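Local coordinates for protein AT-less polyketide synthase (Streptomyces platensis subsp. rosaceus, PDB 4QYR) that probably catalyses decarboxylative chain-extending condensation as a ketosynthase domain, with its flanking linker, of an AT-less type I polyketide synthase of isomigrastatin biosynthesis, at residues D76-S81 and Y596-D601; P90-A95 and S150-R155; R460-L465 and M502-G507. One frame throughout, in Å; residues are numbered along the deposited sequence. Where two conformers were deposited one is given.

Contact 1. Residues D76-S81 and Y596-D601; sequences DFFHLS and YPFACD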
loop_
_atom_site.group_PDB
_atom_site.type_symbol
_atom_site.label_atom_id
_atom_site.label_comp_id
_atom_site.label_asym_id
_atom_site.label_seq_id
_atom_site.Cartn_x
_atom_site.Cartn_y
_atom_site.Cartn_z
ATOM N N ASP A 76 20.243 -18.833 8.188
ATOM C CA ASP A 76 21.375 -19.093 7.302
ATOM C C ASP A 76 20.961 -19.218 5.861
ATOM O O ASP A 76 21.727 -18.895 4.959
ATOM C CB ASP A 76 22.110 -20.357 7.713
ATOM C CG ASP A 76 22.562 -20.292 9.118
ATOM O OD1 ASP A 76 23.752 -19.980 9.332
ATOM O OD2 ASP A 76 21.709 -20.508 10.005
ATOM N N PHE A 77 19.761 -19.724 5.647
ATOM C CA PHE A 77 19.246 -19.838 4.307
ATOM C C PHE A 77 19.269 -18.468 3.622
ATOM O O PHE A 77 19.617 -18.361 2.446
ATOM C CB PHE A 77 17.837 -20.416 4.340
ATOM C CG PHE A 77 17.275 -20.721 2.985
ATOM C CD1 PHE A 77 17.328 -21.997 2.475
ATOM C CD2 PHE A 77 16.694 -19.728 2.225
ATOM C CE1 PHE A 77 16.811 -22.274 1.240
ATOM C CE2 PHE A 77 16.190 -19.999 0.994
ATOM C CZ PHE A 77 16.246 -21.269 0.498
ATOM N N PHE A 78 18.944 -17.423 4.381
ATOM C CA PHE A 78 18.886 -16.060 3.859
ATOM C C PHE A 78 20.107 -15.247 4.269
ATOM O O PHE A 78 20.148 -14.023 4.087
ATOM C CB PHE A 78 17.603 -15.385 4.334
ATOM C CG PHE A 78 16.356 -16.126 3.925
ATOM C CD1 PHE A 78 15.761 -15.884 2.701
ATOM C CD2 PHE A 78 15.801 -17.094 4.750
ATOM C CE1 PHE A 78 14.628 -16.565 2.319
ATOM C CE2 PHE A 78 14.661 -17.786 4.366
ATOM C CZ PHE A 78 14.071 -17.511 3.154
ATOM N N HIS A 79 21.087 -15.940 4.834
ATOM C CA HIS A 79 22.349 -15.332 5.229
ATOM C C HIS A 79 22.130 -14.165 6.202
ATOM O O HIS A 79 22.311 -13.002 5.845
ATOM C CB HIS A 79 23.123 -14.885 3.983
ATOM C CG HIS A 79 23.263 -15.960 2.945
ATOM N ND1 HIS A 79 24.352 -16.803 2.891
ATOM C CD2 HIS A 79 22.448 -16.328 1.929
ATOM C CE1 HIS A 79 24.201 -17.650 1.886
ATOM N NE2 HIS A 79 23.055 -17.382 1.288
ATOM N N LEU A 80 21.736 -14.492 7.431
ATOM C CA LEU A 80 21.508 -13.495 8.461
ATOM C C LEU A 80 22.192 -13.825 9.797
ATOM O O LEU A 80 22.127 -14.955 10.282
ATOM C CB LEU A 80 20.016 -13.315 8.702
ATOM C CG LEU A 80 19.081 -12.977 7.546
ATOM C CD1 LEU A 80 17.620 -13.151 7.981
ATOM C CD2 LEU A 80 19.316 -11.563 7.070
ATOM N N SER A 81 22.851 -12.813 10.363
ATOM C CA SER A 81 23.269 -12.756 11.758
ATOM C C SER A 81 22.203 -13.380 12.629
ATOM O O SER A 81 21.015 -13.198 12.350
ATOM C CB SER A 81 23.442 -11.292 12.202
ATOM O OG SER A 81 23.787 -10.431 11.115
ATOM N N TYR A 596 11.368 -26.729 0.188
ATOM C CA TYR A 596 12.592 -26.806 0.986
ATOM C C TYR A 596 12.305 -27.035 2.474
ATOM O O TYR A 596 11.464 -26.347 3.051
ATOM C CB TYR A 596 13.414 -25.519 0.811
ATOM C CG TYR A 596 14.813 -25.603 1.383
ATOM C CD1 TYR A 596 15.836 -26.209 0.665
ATOM C CD2 TYR A 596 15.108 -25.096 2.643
ATOM C CE1 TYR A 596 17.119 -26.304 1.180
ATOM C CE2 TYR A 596 16.385 -25.200 3.170
ATOM C CZ TYR A 596 17.389 -25.799 2.430
ATOM O OH TYR A 596 18.665 -25.903 2.927
ATOM N N PRO A 597 13.027 -27.976 3.104
ATOM C CA PRO A 597 12.865 -28.256 4.535
ATOM C C PRO A 597 13.613 -27.259 5.441
ATOM O O PRO A 597 14.593 -27.628 6.096
ATOM C CB PRO A 597 13.459 -29.654 4.672
ATOM C CG PRO A 597 14.530 -29.664 3.664
ATOM C CD PRO A 597 14.088 -28.802 2.511
ATOM N N PHE A 598 13.147 -26.019 5.488
ATOM C CA PHE A 598 13.831 -24.991 6.258
ATOM C C PHE A 598 14.177 -25.453 7.665
ATOM O O PHE A 598 13.345 -26.065 8.321
ATOM C CB PHE A 598 12.978 -23.738 6.357
ATOM C CG PHE A 598 12.684 -23.088 5.046
ATOM C CD1 PHE A 598 13.618 -22.260 4.438
ATOM C CD2 PHE A 598 11.451 -23.250 4.443
ATOM C CE1 PHE A 598 13.334 -21.618 3.223
ATOM C CE2 PHE A 598 11.164 -22.615 3.239
ATOM C CZ PHE A 598 12.111 -21.800 2.627
ATOM N N ALA A 599 15.404 -25.167 8.109
ATOM C CA ALA A 599 15.844 -25.477 9.473
ATOM C C ALA A 599 14.954 -24.828 10.534
ATOM O O ALA A 599 14.392 -23.757 10.313
ATOM C CB ALA A 599 17.272 -25.047 9.672
ATOM N N CYS A 600 14.832 -25.490 11.681
ATOM C CA CYS A 600 13.965 -25.038 12.767
ATOM C C CYS A 600 14.773 -24.385 13.884
ATOM O O CYS A 600 14.653 -24.772 15.052
ATOM C CB CYS A 600 13.150 -26.211 13.343
ATOM S SG CYS A 600 11.862 -26.898 12.253
ATOM N N ASP A 601 15.595 -23.404 13.524
ATOM C CA ASP A 601 16.405 -22.699 14.510
ATOM C C ASP A 601 15.532 -21.692 15.246
ATOM O O ASP A 601 14.642 -21.098 14.652
ATOM C CB ASP A 601 17.599 -22.003 13.845
ATOM C CG ASP A 601 18.552 -22.984 13.145
ATOM O OD1 ASP A 601 18.890 -24.057 13.722
ATOM O OD2 ASP A 601 18.978 -22.664 12.014
#

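Contact 2. Residues P90-A95 and S150-R155; sequences PQHRLA and SMLANR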
loop_
_atom_site.group_PDB
_atom_site.type_symbol
_atom_site.label_atom_id
_atom_site.label_comp_id
_atom_site.label_asym_id
_atom_site.label_seq_id
_atom_site.Cartn_x
_atom_site.Cartn_y
_atom_site.Cartn_z
ATOM N N PRO A 90 8.930 -11.773 13.294
ATOM C CA PRO A 90 8.610 -13.112 12.812
ATOM C C PRO A 90 7.680 -13.087 11.605
ATOM O O PRO A 90 7.730 -14.001 10.795
ATOM C CB PRO A 90 7.943 -13.749 14.028
ATOM C CG PRO A 90 8.654 -13.140 15.150
ATOM C CD PRO A 90 8.783 -11.698 14.755
ATOM N N GLN A 91 6.867 -12.047 11.476
ATOM C CA GLN A 91 6.050 -11.868 10.282
ATOM C C GLN A 91 6.921 -11.782 9.025
ATOM O O GLN A 91 6.608 -12.385 8.003
ATOM C CB GLN A 91 5.171 -10.625 10.406
ATOM C CG GLN A 91 4.193 -10.674 11.577
ATOM C CD GLN A 91 3.147 -9.579 11.504
ATOM O OE1 GLN A 91 1.944 -9.841 11.493
ATOM N NE2 GLN A 91 3.601 -8.343 11.448
ATOM N N HIS A 92 8.026 -11.055 9.092
ATOM C CA HIS A 92 8.903 -10.994 7.934
ATOM C C HIS A 92 9.540 -12.351 7.703
ATOM O O HIS A 92 9.787 -12.741 6.571
ATOM C CB HIS A 92 9.992 -9.935 8.101
ATOM C CG HIS A 92 9.472 -8.555 8.358
ATOM N ND1 HIS A 92 10.196 -7.425 8.055
ATOM C CD2 HIS A 92 8.312 -8.122 8.905
ATOM C CE1 HIS A 92 9.508 -6.353 8.407
ATOM N NE2 HIS A 92 8.359 -6.749 8.921
ATOM N N ARG A 93 9.807 -13.071 8.781
ATOM C CA ARG A 93 10.519 -14.339 8.671
ATOM C C ARG A 93 9.639 -15.390 8.025
ATOM O O ARG A 93 10.058 -16.059 7.085
ATOM C CB ARG A 93 10.999 -14.835 10.038
ATOM C CG ARG A 93 11.653 -13.768 10.894
ATOM C CD ARG A 93 12.537 -14.377 11.915
ATOM N NE ARG A 93 12.572 -13.585 13.134
ATOM C CZ ARG A 93 12.333 -14.075 14.347
ATOM N NH1 ARG A 93 12.028 -15.356 14.498
ATOM N NH2 ARG A 93 12.401 -13.288 15.410
ATOM N N LEU A 94 8.412 -15.529 8.512
ATOM C CA LEU A 94 7.502 -16.502 7.925
ATOM C C LEU A 94 7.081 -16.113 6.507
ATOM O O LEU A 94 6.795 -16.978 5.688
ATOM C CB LEU A 94 6.268 -16.689 8.803
ATOM C CG LEU A 94 6.469 -17.359 10.166
ATOM C CD1 LEU A 94 5.276 -18.257 10.498
ATOM C CD2 LEU A 94 7.754 -18.143 10.212
ATOM N N ALA A 95 7.051 -14.816 6.220
ATOM C CA ALA A 95 6.738 -14.343 4.871
ATOM C C ALA A 95 7.742 -14.901 3.889
ATOM O O ALA A 95 7.375 -15.581 2.935
ATOM C CB ALA A 95 6.727 -12.846 4.816
ATOM N N SER A 150 7.464 -1.882 5.114
ATOM C CA SER A 150 8.117 -1.810 3.818
ATOM C C SER A 150 9.152 -2.902 3.647
ATOM O O SER A 150 9.309 -3.461 2.563
ATOM C CB SER A 150 8.783 -0.457 3.641
ATOM O OG SER A 150 9.286 -0.008 4.887
HETATM N N MSE A 151 9.855 -3.222 4.721
HETATM C CA MSE A 151 10.922 -4.202 4.614
HETATM C C MSE A 151 10.393 -5.588 4.337
HETATM O O MSE A 151 11.013 -6.362 3.603
HETATM C CB MSE A 151 11.786 -4.205 5.870
HETATM C CG MSE A 151 12.878 -3.142 5.809
HETATM SE SE MSE A 151 13.921 -3.278 4.154
HETATM C CE MSE A 151 14.829 -1.585 4.291
ATOM N N LEU A 152 9.239 -5.892 4.902
ATOM C CA LEU A 152 8.608 -7.160 4.625
ATOM C C LEU A 152 8.576 -7.407 3.118
ATOM O O LEU A 152 8.984 -8.462 2.652
ATOM C CB LEU A 152 7.206 -7.193 5.205
ATOM C CG LEU A 152 6.523 -8.554 5.277
ATOM C CD1 LEU A 152 5.429 -8.475 6.312
ATOM C CD2 LEU A 152 5.938 -8.927 3.966
ATOM N N ALA A 153 8.114 -6.421 2.359
ATOM C CA ALA A 153 8.012 -6.575 0.914
ATOM C C ALA A 153 9.378 -6.439 0.262
ATOM O O ALA A 153 9.776 -7.290 -0.527
ATOM C CB ALA A 153 7.033 -5.552 0.330
ATOM N N ASN A 154 10.103 -5.376 0.594
ATOM C CA ASN A 154 11.344 -5.082 -0.110
ATOM C C ASN A 154 12.403 -6.173 0.088
ATOM O O ASN A 154 13.136 -6.521 -0.837
ATOM C CB ASN A 154 11.903 -3.720 0.325
ATOM C CG ASN A 154 10.943 -2.560 0.041
ATOM O OD1 ASN A 154 10.064 -2.643 -0.817
ATOM N ND2 ASN A 154 11.130 -1.464 0.755
ATOM N N ARG A 155 12.473 -6.732 1.285
ATOM C CA ARG A 155 13.439 -7.796 1.527
ATOM C C ARG A 155 13.148 -8.972 0.575
ATOM O O ARG A 155 14.064 -9.658 0.119
ATOM C CB ARG A 155 13.409 -8.228 2.996
ATOM C CG ARG A 155 14.275 -9.411 3.332
ATOM C CD ARG A 155 14.824 -9.318 4.744
ATOM N NE ARG A 155 13.933 -8.560 5.622
ATOM C CZ ARG A 155 14.359 -7.785 6.618
ATOM N NH1 ARG A 155 15.667 -7.650 6.862
ATOM N NH2 ARG A 155 13.484 -7.133 7.362
#

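Contact 3. Residues R460-L465 and M502-G507; sequences RDDDRL and MERRLG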
loop_
_atom_site.group_PDB
_atom_site.type_symbol
_atom_site.label_atom_id
_atom_site.label_comp_id
_atom_site.label_asym_id
_atom_site.label_seq_id
_atom_site.Cartn_x
_atom_site.Cartn_y
_atom_site.Cartn_z
ATOM N N ARG A 460 21.472 -26.244 1.278
ATOM C CA ARG A 460 22.558 -25.469 1.901
ATOM C C ARG A 460 23.541 -26.379 2.636
ATOM O O ARG A 460 24.750 -26.261 2.477
ATOM C CB ARG A 460 21.998 -24.442 2.895
ATOM C CG ARG A 460 20.857 -23.554 2.362
ATOM C CD ARG A 460 21.360 -22.580 1.306
ATOM N NE ARG A 460 20.310 -21.736 0.741
ATOM C CZ ARG A 460 20.486 -20.906 -0.288
ATOM N NH1 ARG A 460 19.476 -20.178 -0.744
ATOM N NH2 ARG A 460 21.673 -20.810 -0.871
ATOM N N ASP A 461 23.009 -27.271 3.466
ATOM C CA ASP A 461 23.814 -28.217 4.228
ATOM C C ASP A 461 23.659 -29.590 3.629
ATOM O O ASP A 461 22.696 -29.843 2.907
ATOM C CB ASP A 461 23.389 -28.269 5.700
ATOM C CG ASP A 461 23.479 -26.926 6.392
ATOM O OD1 ASP A 461 23.342 -25.876 5.720
ATOM O OD2 ASP A 461 23.682 -26.930 7.628
ATOM N N ASP A 462 24.585 -30.486 3.955
ATOM C CA ASP A 462 24.415 -31.892 3.613
ATOM C C ASP A 462 23.221 -32.459 4.369
ATOM O O ASP A 462 22.497 -33.311 3.864
ATOM C CB ASP A 462 25.680 -32.690 3.930
ATOM C CG ASP A 462 26.895 -32.158 3.198
ATOM O OD1 ASP A 462 26.768 -31.914 1.976
ATOM O OD2 ASP A 462 27.970 -31.999 3.833
ATOM N N ASP A 463 23.017 -31.962 5.582
ATOM C CA ASP A 463 21.901 -32.382 6.416
ATOM C C ASP A 463 20.559 -32.045 5.762
ATOM O O ASP A 463 19.608 -32.833 5.828
ATOM C CB ASP A 463 21.987 -31.719 7.793
ATOM C CG ASP A 463 21.080 -32.379 8.820
ATOM O OD1 ASP A 463 21.248 -33.603 9.060
ATOM O OD2 ASP A 463 20.194 -31.678 9.372
ATOM N N ARG A 464 20.499 -30.868 5.139
ATOM C CA ARG A 464 19.301 -30.399 4.457
ATOM C C ARG A 464 19.116 -31.127 3.122
ATOM O O ARG A 464 18.005 -31.177 2.573
ATOM C CB ARG A 464 19.380 -28.885 4.240
ATOM C CG ARG A 464 19.184 -28.057 5.507
ATOM C CD ARG A 464 17.886 -28.433 6.172
ATOM N NE ARG A 464 18.091 -29.326 7.304
ATOM C CZ ARG A 464 17.119 -30.046 7.850
ATOM N NH1 ARG A 464 15.894 -29.974 7.344
ATOM N NH2 ARG A 464 17.374 -30.856 8.872
ATOM N N LEU A 465 20.204 -31.698 2.604
ATOM C CA LEU A 465 20.140 -32.412 1.331
ATOM C C LEU A 465 19.517 -33.780 1.532
ATOM O O LEU A 465 18.633 -34.184 0.768
ATOM C CB LEU A 465 21.528 -32.547 0.698
ATOM C CG LEU A 465 21.490 -32.955 -0.774
ATOM C CD1 LEU A 465 20.494 -32.065 -1.473
ATOM C CD2 LEU A 465 22.841 -32.794 -1.412
HETATM N N MSE A 502 21.699 -24.819 -5.264
HETATM C CA MSE A 502 22.311 -24.352 -4.038
HETATM C C MSE A 502 23.694 -24.943 -3.798
HETATM O O MSE A 502 24.289 -25.554 -4.689
HETATM C CB MSE A 502 21.378 -24.652 -2.873
HETATM C CG MSE A 502 20.006 -24.062 -3.118
HETATM SE SE MSE A 502 18.707 -24.231 -1.687
HETATM C CE MSE A 502 17.469 -25.453 -2.589
ATOM N N GLU A 503 24.196 -24.729 -2.585
ATOM C CA GLU A 503 25.597 -24.957 -2.255
ATOM C C GLU A 503 25.941 -26.428 -2.346
ATOM O O GLU A 503 26.836 -26.795 -3.087
ATOM C CB GLU A 503 25.918 -24.416 -0.857
ATOM C CG GLU A 503 26.159 -22.898 -0.784
ATOM C CD GLU A 503 24.891 -22.053 -0.557
ATOM O OE1 GLU A 503 23.763 -22.573 -0.738
ATOM O OE2 GLU A 503 25.042 -20.858 -0.185
ATOM N N ARG A 504 25.219 -27.270 -1.610
ATOM C CA ARG A 504 25.455 -28.713 -1.639
ATOM C C ARG A 504 24.538 -29.350 -2.687
ATOM O O ARG A 504 23.337 -29.087 -2.704
ATOM C CB ARG A 504 25.222 -29.324 -0.254
ATOM C CG ARG A 504 26.381 -29.152 0.734
ATOM C CD ARG A 504 27.759 -29.347 0.093
ATOM N NE ARG A 504 28.133 -30.763 0.013
ATOM C CZ ARG A 504 29.325 -31.217 -0.385
ATOM N NH1 ARG A 504 30.285 -30.367 -0.725
ATOM N NH2 ARG A 504 29.565 -32.526 -0.425
ATOM N N ARG A 505 25.106 -30.171 -3.569
ATOM C CA ARG A 505 24.352 -30.699 -4.707
ATOM C C ARG A 505 24.380 -32.233 -4.802
ATOM O O ARG A 505 25.395 -32.866 -4.526
ATOM C CB ARG A 505 24.881 -30.085 -6.022
ATOM C CG ARG A 505 24.831 -28.558 -6.067
ATOM C CD ARG A 505 25.143 -27.967 -7.452
ATOM N NE ARG A 505 25.037 -26.498 -7.441
ATOM C CZ ARG A 505 25.166 -25.700 -8.507
ATOM N NH1 ARG A 505 25.405 -26.201 -9.715
ATOM N NH2 ARG A 505 25.050 -24.383 -8.367
ATOM N N LEU A 506 23.239 -32.806 -5.180
ATOM C CA LEU A 506 23.080 -34.221 -5.553
ATOM C C LEU A 506 22.594 -34.333 -7.001
ATOM O O LEU A 506 21.715 -33.583 -7.420
ATOM C CB LEU A 506 22.072 -34.914 -4.631
ATOM C CG LEU A 506 21.573 -36.327 -4.968
ATOM C CD1 LEU A 506 22.710 -37.299 -5.029
ATOM C CD2 LEU A 506 20.569 -36.803 -3.937
ATOM N N GLY A 507 23.136 -35.278 -7.761
ATOM C CA GLY A 507 22.662 -35.511 -9.113
ATOM C C GLY A 507 22.835 -36.951 -9.576
ATOM O O GLY A 507 23.775 -37.635 -9.151
#

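Contact 1. Residues D76-S81 and Y596-D601
Phe77 meets Tyr596 and Phe598 in an aromatic cluster that fastens the C-terminal tail of the chain onto a ketosynthase loop. Phe77 sits in a type I turn from Asp76 to His79. Its CB points toward segment 596-601, and with CG anti to the backbone N (chi1 -173°) the ring is set against both Tyr596 and Phe598. Phe598 meets it in a T-shaped (edge-to-face) pair. The CE1 corner of Phe598 stands over the centre of the Phe77 face, with the ring planes at 68° and the centroids 5.0 Å apart. Tyr596 is turned differently. The Phe77 and Tyr596 planes are inclined at 56°, neither stacked nor T-shaped, and Phe77 CE1 lies above the centre of the tyrosine ring. The opposite face of that ring is covered by CD of Pro597. Phe78 adds a lighter touch, from its CZ to Phe598 CE1 at 4.2 Å. Beyond the two segments, Arg460 makes a cation-pi contact with Phe77, and Trp100 meets its ring edge-to-face. Tyr596 OH is hydrogen-bonded to the backbone N of Arg460. Two like-charged carboxylates, their planes steeply turned, lie near each other without bonding, Asp76 OD2 4.0 Å from Asp601 OD2.

Contact 2. Residues P90-A95 and S150-R155
His92 and Leu152 meet where two helices of the thiolase-type ketosynthase fold run side by side. Helix 90-106 and helix 149-160 are nearly parallel here. The axes of the short segments come within 9.6 Å and cross at -23°. The pairing is close at one point, with the CA atoms of His92 and Leu152 5.1 Å apart.

The apolar part is carried by Leu152. Its CB lies over the centre of the His92 ring in a CH-pi contact, 3.9 Å from the centroid and almost on the ring normal. CG of Leu152 is anti to the backbone N (chi1 -167°), and the two methyls reach different neighbours. CD1 meets the His92 ring at CD2, 3.9 Å away. CD2 rests against CB of Ala95, one turn further along, at 4.1 Å. CB of Met151, a selenomethionine, adds a contact to CE1 of the same ring. Phe121 of strand 117-122 packs against both Ala95 and Leu152, and so joins the helix pair to the large mixed sheet.

The polar part is slight. Arg155 NH2 gives a weak hydrogen bond to His92 ND1, 3.4 Å long. It comes in at the edge of the imidazole, with the guanidinium plane turned 55° from the ring. The stronger partner of NH2 is the carbonyl oxygen of Thr145. The second subunit packs on helix 149-160, with its Leu276 against Arg155 and its Phe425 against Met151.

This buried joint is therefore held mainly by carbon contacts. The arginine head is fixed chiefly by Thr145 O, and its bond to His92 is a weak addition.

Contact 3. Residues R460-L465 and M502-G507
The guanidinium of Arg460 has the selenium of Met502, a selenomethionine, over one face and the carboxylate of Glu503 at its edge. The selenium lies toward the rim of the group, 3.8 Å from NE of Arg460. Glu503 OE1 takes a hydrogen bond from Arg460 NH2 at 2.7 Å through its syn lone pair. The oxygen stays near the guanidinium plane, although the two planes are turned 67° apart. The arginine chain bends at chi2 (-69°), which brings its head back to Glu503 although CB points away. Glu500 forms a second salt bridge, to NH1.

The second flat group is the guanidinium of Arg504. Its NE meets Asp462 OD1 in a salt bridge, also 2.7 Å long. The oxygen again uses its syn lone pair but is tilted from the guanidinium plane, and the N-H...O angle is 131°.

Apart from the charges, CB of Leu465 points toward strand 504-510. Its CD2 touches the backbone C of Arg505 and lies 3.9 Å from CB of Leu506. Phe523 of helix 513-524 packs on both leucines.

These residues join the start of helix 462-478 to the middle strand of the three-stranded antiparallel sheet in the linker domain. Glu503 and Arg504 both face Ala459, forming a classic beta bulge. Each segment supplies one arginine and one acid, so the two salt bridges run in opposite senses. The acids would probably offset the two arginines, with Arg460 shared between Glu503 and Glu500, while the buried leucines add apolar contact.

In the fold
Contacts 1 and 3 adjoin, with centres 13 Å apart, and both lie on the same side of the chain's centre. Pro597 O probably accepts a hydrogen bond from Arg464 NH1, and Tyr596 OH probably bonds to Arg460 N. The tail thus bridges the ketosynthase loop and the linker. Contact 2 lies 14 Å from contact 1, centre to centre, without touching it. Helix 90-106 connects them: its first turns form contact 2, and its Leu96 and Glu97 meet contact 1. Contacts 2 and 3 are 25 Å apart between centres. Along the chain, both are nested in series inside the long loop closed by contact 1. The C-terminal segment 596-601 touches both loop 76-81 and the linker residues Arg460 and Arg464.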